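Local atomic coordinates of 3',5'-cyclic-nucleotide phosphodiesterase 1 (PDB entry 4OJV), a protein that belongs to the class-II cyclic-nucleotide phosphodiesterases, in the metallo-hydrolase/oxidoreductase clan, and carries zinc ions bound at two adjoining sites that share one ligand. Residues E106-T110 with M111-Y115; H168-D172 with L173-D177; S252-L256 with L257-W261. One frame throughout, in Å; residues are numbered along the deposited sequence.

Contact 1. Residues E106-T110 with M111-Y115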
# COMPACT_ATOMS: atom_id res chain seq x y z
N GLU A 106 -15.91 13.77 20.60
CA GLU A 106 -17.19 13.78 19.89
C GLU A 106 -17.16 14.71 18.69
O GLU A 106 -17.77 14.41 17.66
CB GLU A 106 -18.31 14.19 20.84
CG GLU A 106 -18.51 13.23 21.99
CD GLU A 106 -19.78 13.49 22.77
OE1 GLU A 106 -20.14 12.64 23.59
OE2 GLU A 106 -20.42 14.54 22.55
N SER A 107 -16.46 15.83 18.83
CA SER A 107 -16.37 16.81 17.76
C SER A 107 -15.42 16.35 16.65
O SER A 107 -15.58 16.74 15.50
CB SER A 107 -15.92 18.17 18.30
OG SER A 107 -14.58 18.13 18.76
N ALA A 108 -14.44 15.51 17.00
CA ALA A 108 -13.41 15.09 16.05
C ALA A 108 -13.97 14.10 15.03
O ALA A 108 -14.56 13.09 15.40
CB ALA A 108 -12.22 14.48 16.77
N ASN A 109 -13.80 14.40 13.75
CA ASN A 109 -14.24 13.46 12.73
C ASN A 109 -13.30 12.26 12.62
O ASN A 109 -12.26 12.21 13.28
CB ASN A 109 -14.47 14.17 11.38
CG ASN A 109 -13.22 14.80 10.80
OD1 ASN A 109 -12.12 14.24 10.90
ND2 ASN A 109 -13.38 15.94 10.14
N THR A 110 -13.68 11.28 11.81
CA THR A 110 -12.90 10.05 11.72
C THR A 110 -11.47 10.31 11.26
O THR A 110 -10.53 9.73 11.80
CB THR A 110 -13.61 9.02 10.82
OG1 THR A 110 -14.91 8.75 11.37
CG2 THR A 110 -12.81 7.73 10.75
N MET A 111 -11.30 11.20 10.28
CA MET A 111 -9.97 11.55 9.81
C MET A 111 -9.10 12.16 10.92
O MET A 111 -7.94 11.77 11.09
CB MET A 111 -10.05 12.51 8.62
CG MET A 111 -8.73 12.68 7.88
SD MET A 111 -8.22 11.21 6.95
CE MET A 111 -9.62 10.99 5.85
N LYS A 112 -9.67 13.08 11.69
CA LYS A 112 -8.96 13.70 12.80
C LYS A 112 -8.57 12.68 13.87
O LYS A 112 -7.43 12.70 14.37
CB LYS A 112 -9.80 14.81 13.43
CG LYS A 112 -9.12 15.57 14.57
CD LYS A 112 -7.86 16.27 14.10
CE LYS A 112 -7.32 17.23 15.14
NZ LYS A 112 -6.05 17.85 14.69
N LYS A 113 -9.49 11.78 14.20
CA LYS A 113 -9.20 10.72 15.17
C LYS A 113 -8.03 9.85 14.69
O LYS A 113 -7.20 9.41 15.49
CB LYS A 113 -10.42 9.84 15.41
CG LYS A 113 -11.58 10.50 16.14
CD LYS A 113 -12.64 9.45 16.44
CE LYS A 113 -13.87 10.02 17.13
NZ LYS A 113 -14.89 10.50 16.16
N THR A 114 -8.00 9.60 13.38
CA THR A 114 -6.94 8.80 12.77
C THR A 114 -5.58 9.48 12.94
O THR A 114 -4.61 8.84 13.36
CB THR A 114 -7.24 8.55 11.28
OG1 THR A 114 -8.49 7.87 11.15
CG2 THR A 114 -6.15 7.68 10.65
N TYR A 115 -5.49 10.76 12.58
CA TYR A 115 -4.27 11.52 12.85
C TYR A 115 -3.86 11.47 14.33
O TYR A 115 -2.69 11.26 14.64
CB TYR A 115 -4.41 12.98 12.41
CG TYR A 115 -4.14 13.24 10.94
CD1 TYR A 115 -2.85 13.49 10.49
CD2 TYR A 115 -5.18 13.27 10.01
CE1 TYR A 115 -2.59 13.75 9.14
CE2 TYR A 115 -4.93 13.53 8.66
CZ TYR A 115 -3.64 13.77 8.24
OH TYR A 115 -3.41 14.02 6.90
O HOH W 1 -15.31 8.47 14.00

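Contact 2. Residues H168-D172 with L173-D177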
# COMPACT_ATOMS: atom_id res chain seq x y z
N HIS A 168 18.05 3.37 -0.06
CA HIS A 168 17.10 3.02 -1.11
C HIS A 168 15.71 3.57 -0.95
O HIS A 168 14.95 3.52 -1.91
CB HIS A 168 17.08 1.51 -1.32
CG HIS A 168 18.39 0.97 -1.78
ND1 HIS A 168 18.93 1.31 -2.97
CD2 HIS A 168 19.27 0.08 -1.19
CE1 HIS A 168 20.11 0.69 -3.12
NE2 HIS A 168 20.32 -0.07 -2.03
N VAL A 169 15.38 4.10 0.23
CA VAL A 169 14.03 4.61 0.48
C VAL A 169 14.04 6.10 0.75
O VAL A 169 13.49 6.87 -0.04
CB VAL A 169 13.33 3.83 1.62
CG1 VAL A 169 11.94 4.40 1.88
CG2 VAL A 169 13.21 2.35 1.27
N PHE A 170 14.65 6.50 1.86
CA PHE A 170 14.68 7.91 2.25
C PHE A 170 15.85 8.59 1.56
O PHE A 170 16.84 8.95 2.19
CB PHE A 170 14.73 8.05 3.77
CG PHE A 170 13.53 7.47 4.45
CD1 PHE A 170 12.30 8.11 4.38
CD2 PHE A 170 13.62 6.26 5.13
CE1 PHE A 170 11.17 7.56 4.99
CE2 PHE A 170 12.50 5.71 5.74
CZ PHE A 170 11.29 6.36 5.68
N ASN A 171 15.73 8.72 0.24
CA ASN A 171 16.86 9.08 -0.60
C ASN A 171 16.53 10.13 -1.66
O ASN A 171 17.28 10.31 -2.61
CB ASN A 171 17.46 7.83 -1.26
CG ASN A 171 16.50 7.15 -2.24
OD1 ASN A 171 15.42 7.66 -2.50
ND2 ASN A 171 16.91 6.02 -2.79
N ASP A 172 15.39 10.81 -1.50
CA ASP A 172 14.93 11.86 -2.41
C ASP A 172 14.55 11.37 -3.81
O ASP A 172 14.26 12.18 -4.69
CB ASP A 172 15.93 13.02 -2.44
CG ASP A 172 15.95 13.78 -1.14
OD1 ASP A 172 14.86 14.03 -0.59
OD2 ASP A 172 17.04 14.19 -0.68
N LEU A 173 14.48 10.05 -3.97
CA LEU A 173 14.11 9.43 -5.24
C LEU A 173 12.86 8.55 -5.05
O LEU A 173 11.82 8.79 -5.67
CB LEU A 173 15.29 8.63 -5.80
CG LEU A 173 16.58 9.42 -6.05
CD1 LEU A 173 17.77 8.49 -6.23
CD2 LEU A 173 16.45 10.36 -7.25
N ILE A 174 12.96 7.57 -4.16
CA ILE A 174 11.82 6.73 -3.79
C ILE A 174 10.91 7.47 -2.80
O ILE A 174 9.68 7.29 -2.81
CB ILE A 174 12.33 5.38 -3.21
CG1 ILE A 174 13.03 4.56 -4.31
CG2 ILE A 174 11.21 4.61 -2.52
CD1 ILE A 174 12.14 4.20 -5.48
N TRP A 175 11.50 8.31 -1.96
CA TRP A 175 10.75 9.12 -1.01
C TRP A 175 11.59 10.30 -0.62
O TRP A 175 12.81 10.17 -0.54
CB TRP A 175 10.40 8.30 0.23
CG TRP A 175 9.22 8.86 0.97
CD1 TRP A 175 9.19 9.41 2.24
CD2 TRP A 175 7.85 8.89 0.48
NE1 TRP A 175 7.90 9.80 2.57
CE2 TRP A 175 7.05 9.50 1.54
CE3 TRP A 175 7.23 8.49 -0.69
CZ2 TRP A 175 5.68 9.68 1.41
CZ3 TRP A 175 5.86 8.69 -0.82
CH2 TRP A 175 5.10 9.26 0.21
N PRO A 176 10.95 11.46 -0.33
CA PRO A 176 11.75 12.56 0.22
C PRO A 176 12.54 12.09 1.44
O PRO A 176 12.03 11.28 2.24
CB PRO A 176 10.68 13.58 0.62
CG PRO A 176 9.60 13.36 -0.40
CD PRO A 176 9.54 11.86 -0.53
N ASP A 177 13.77 12.57 1.56
CA ASP A 177 14.63 12.12 2.65
C ASP A 177 14.27 12.87 3.93
O ASP A 177 14.94 13.83 4.34
CB ASP A 177 16.11 12.27 2.30
CG ASP A 177 17.01 11.69 3.37
OD1 ASP A 177 16.50 11.27 4.44
OD2 ASP A 177 18.24 11.66 3.14
O HOH W 2 18.64 11.90 0.24

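Contact 3. Residues S252-L256 with L257-W261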
# COMPACT_ATOMS: atom_id res chain seq x y z
N SER A 252 25.52 -24.88 4.42
CA SER A 252 25.86 -23.67 3.68
C SER A 252 25.71 -22.36 4.46
O SER A 252 26.14 -21.31 3.99
CB SER A 252 25.07 -23.60 2.37
OG SER A 252 23.68 -23.62 2.61
N GLU A 253 25.10 -22.43 5.65
CA GLU A 253 24.85 -21.21 6.43
C GLU A 253 24.72 -21.43 7.94
O GLU A 253 24.59 -22.56 8.42
CB GLU A 253 23.62 -20.47 5.90
CG GLU A 253 22.32 -21.24 6.07
CD GLU A 253 21.18 -20.66 5.26
OE1 GLU A 253 20.09 -21.25 5.31
OE2 GLU A 253 21.37 -19.63 4.58
N GLU A 254 24.76 -20.32 8.67
CA GLU A 254 24.61 -20.28 10.12
C GLU A 254 23.22 -20.76 10.53
O GLU A 254 22.23 -20.44 9.87
CB GLU A 254 24.82 -18.83 10.59
CG GLU A 254 25.26 -18.66 12.03
CD GLU A 254 25.69 -17.23 12.34
OE1 GLU A 254 25.70 -16.87 13.54
OE2 GLU A 254 26.01 -16.47 11.40
N SER A 255 23.15 -21.54 11.61
CA SER A 255 21.88 -22.03 12.13
C SER A 255 21.23 -20.94 12.98
O SER A 255 21.11 -21.06 14.20
CB SER A 255 22.08 -23.31 12.96
OG SER A 255 22.63 -24.35 12.17
N LEU A 256 20.80 -19.87 12.31
CA LEU A 256 20.20 -18.72 12.96
C LEU A 256 18.94 -19.07 13.74
O LEU A 256 18.75 -18.57 14.85
CB LEU A 256 19.91 -17.62 11.94
CG LEU A 256 21.13 -16.95 11.28
CD1 LEU A 256 20.69 -15.95 10.23
CD2 LEU A 256 22.04 -16.29 12.30
N LEU A 257 18.09 -19.93 13.18
CA LEU A 257 16.89 -20.37 13.89
C LEU A 257 17.21 -21.21 15.13
O LEU A 257 16.60 -21.01 16.17
CB LEU A 257 15.92 -21.08 12.96
CG LEU A 257 15.15 -20.13 12.03
CD1 LEU A 257 14.51 -20.89 10.89
CD2 LEU A 257 14.11 -19.31 12.78
N GLU A 258 18.17 -22.13 15.02
CA GLU A 258 18.60 -22.89 16.19
C GLU A 258 19.10 -21.97 17.30
O GLU A 258 18.75 -22.17 18.46
CB GLU A 258 19.66 -23.92 15.80
CG GLU A 258 19.98 -24.94 16.89
CD GLU A 258 20.86 -26.07 16.39
OE1 GLU A 258 21.89 -25.79 15.73
OE2 GLU A 258 20.53 -27.24 16.66
N GLU A 259 19.90 -20.97 16.94
CA GLU A 259 20.36 -19.96 17.90
C GLU A 259 19.16 -19.27 18.56
O GLU A 259 19.14 -19.09 19.78
CB GLU A 259 21.23 -18.90 17.21
CG GLU A 259 22.57 -19.40 16.70
CD GLU A 259 23.36 -18.31 16.00
OE1 GLU A 259 23.18 -17.12 16.33
OE2 GLU A 259 24.17 -18.65 15.11
N PHE A 260 18.16 -18.91 17.76
CA PHE A 260 17.00 -18.24 18.29
C PHE A 260 16.20 -19.11 19.26
O PHE A 260 15.91 -18.68 20.38
CB PHE A 260 16.08 -17.72 17.17
CG PHE A 260 14.89 -16.99 17.71
CD1 PHE A 260 15.05 -15.69 18.20
CD2 PHE A 260 13.65 -17.60 17.80
CE1 PHE A 260 13.97 -15.01 18.74
CE2 PHE A 260 12.57 -16.92 18.34
CZ PHE A 260 12.74 -15.63 18.81
N TRP A 261 15.84 -20.33 18.83
CA TRP A 261 15.04 -21.19 19.70
C TRP A 261 15.78 -21.56 20.95
O TRP A 261 15.16 -21.69 22.01
CB TRP A 261 14.57 -22.45 18.98
CG TRP A 261 13.79 -22.21 17.71
CD1 TRP A 261 14.06 -22.74 16.45
CD2 TRP A 261 12.59 -21.38 17.53
NE1 TRP A 261 13.13 -22.31 15.53
CE2 TRP A 261 12.23 -21.49 16.12
CE3 TRP A 261 11.80 -20.60 18.38
CZ2 TRP A 261 11.12 -20.83 15.59
CZ3 TRP A 261 10.69 -19.94 17.83
CH2 TRP A 261 10.37 -20.05 16.47

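Contact 1. Residues E106-T110 with M111-Y115
Asn109 folds its amide oxygen back onto the first turn of the helix that follows: OD1 accepts from Lys112 N at 2.8 Å, and the bond is straight, 164° at the hydrogen. The side chain gets there because CG sits between its own backbone N and carbonyl carbon, chi1 62°. In the backbone, Lys113 N gives a 3.0 Å bond to Asn109 O. One residue on, Thr110 O is gripped twice by Thr114, by OG1 at 2.8 Å and by N at 3.0 Å. The two donors come from opposite faces of the carbonyl, the hydroxyl 36° out of its plane. Asn109 is thus the N-cap of helix 110-119, set in the short break after helix 102-107. Lys113 then reaches back across that break. Its chain runs extended until the last torsion, where it bends and lays Lys113 NZ 2.7 Å from Ala108 O, a hydrogen bond. Ala108 CB packs against the stems of both lysines, 4.0 Å from Lys112 CG. A water bridges the two side chains, donating to Thr110 OG1 at 2.7 Å and accepting from Lys113 NZ at 3.0 Å. Phe105 adds a cation-pi partner for Lys113. The second subunit closes over the cap: its Asp72 bonds to Thr110 OG1, and its Ala332 O takes a bond from Asn109 ND2.

Contact 2. Residues H168-D172 with L173-D177
Asn171 OD1 is held by two backbone N-H groups, those of Leu173 and Ile174. Ile174 N, 3.0 Å from Asn171 OD1, lies in the amide carbonyl plane. Leu173 N, also 3.0 Å from Asn171 OD1, comes instead from above that plane, 40° out of it. Chi1 of Asn171 turns the amide back over the chain that follows, while ND2 is held by Lys167 O. Asp172 makes the next closure: its OD1 accepts from Asp177 N at 2.8 Å, met from 55° above the carboxylate plane. Asp172 N bonds to Trp175 O at 2.8 Å, and Asn171 N adds a weak bond to the same oxygen. Phe170 O lies over the flat face of the Asp177 carboxylate, 3.0 Å from CG; neither carboxylate oxygen is hydrogen-bonded to it. Asp177 OD1 is hydrogen-bonded to Thr179 OG1, and a water donates to both Asp177 OD2 and Asp172 OD2, 2.9 Å from each, which probably eases the repulsion between the two acids. On the apolar side Phe170 and Trp175 run side by side, CE1 of the phenyl 3.9 Å from CD1 of the indole, their planes at 81° in an oblique pairing. Val169 CG1 sits over the centre of the Phe170 ring, and Pro176 O meets that ring at its edge. Backbone N-H groups of Val217, Lys218 and Thr219 of the second subunit bind the Asp172 carboxylate, so this acid ties the loop to the second subunit. The stretch after helix 159-169 therefore combines an inverse gamma turn centred on Phe170 with an Asx turn, Asn171 OD1 to Leu173 N, followed by a loop cinched by Asp172.

Contact 3. Residues S252-L256 with L257-W261
Helix 256-267 starts here, with Ser255 at the N-cap position, although its side chain makes no capping bond. The backbone does the work: Glu259 N bonds to Ser255 O at 3.0 Å, nearly straight at 167°, and Phe260 N follows with a 3.0 Å bond to Leu256 O. An aspartate from the preceding loop, Asp248, accepts from Leu257 N through OD2. Glu258 runs extended beside the cap residue, its OE1 3.7 Å from Ser255 CB. Glu259 lies back along the start of the helix, with CG anti to its carbonyl carbon (chi1 -67°) and 3.3 Å from Ser255 O. The Glu259 side chain crosses that of Glu254 at about a right angle, and Glu259 OE2 comes within 2.8 Å of Glu254 OE1, the carboxylate planes 40° apart. Inward, Phe260 meets Phe209 and Phe227 edge-to-face, joining the helix to strands 204-215 and 222-232. Two carboxylates so close would repel each other if both were charged. Lys194, salt-bridged to Glu259 OE1, and the positive end of the helix dipole would partly offset that, while the nearness of the second carboxylate may raise the proton affinity of one of the two.

How the contacts relate
The three contacts follow one another along the chain without touching. Contact 2 is the buried one, while contacts 1 and 3 are only partly buried, lie on opposite sides of the chain's centre and have centres about 46 Å apart. Both begin helices, but by different means: in contact 1 a side-chain amide caps the helix, whereas contact 3 relies on backbone bonds. Contact 2 closes a loop after a helix with side-chain-to-backbone bonds. Contacts 1 and 2 also face the second subunit, which supplies polar partners to both; contact 3 touches no other chain and packs its helix within its own, helix 297-311 included.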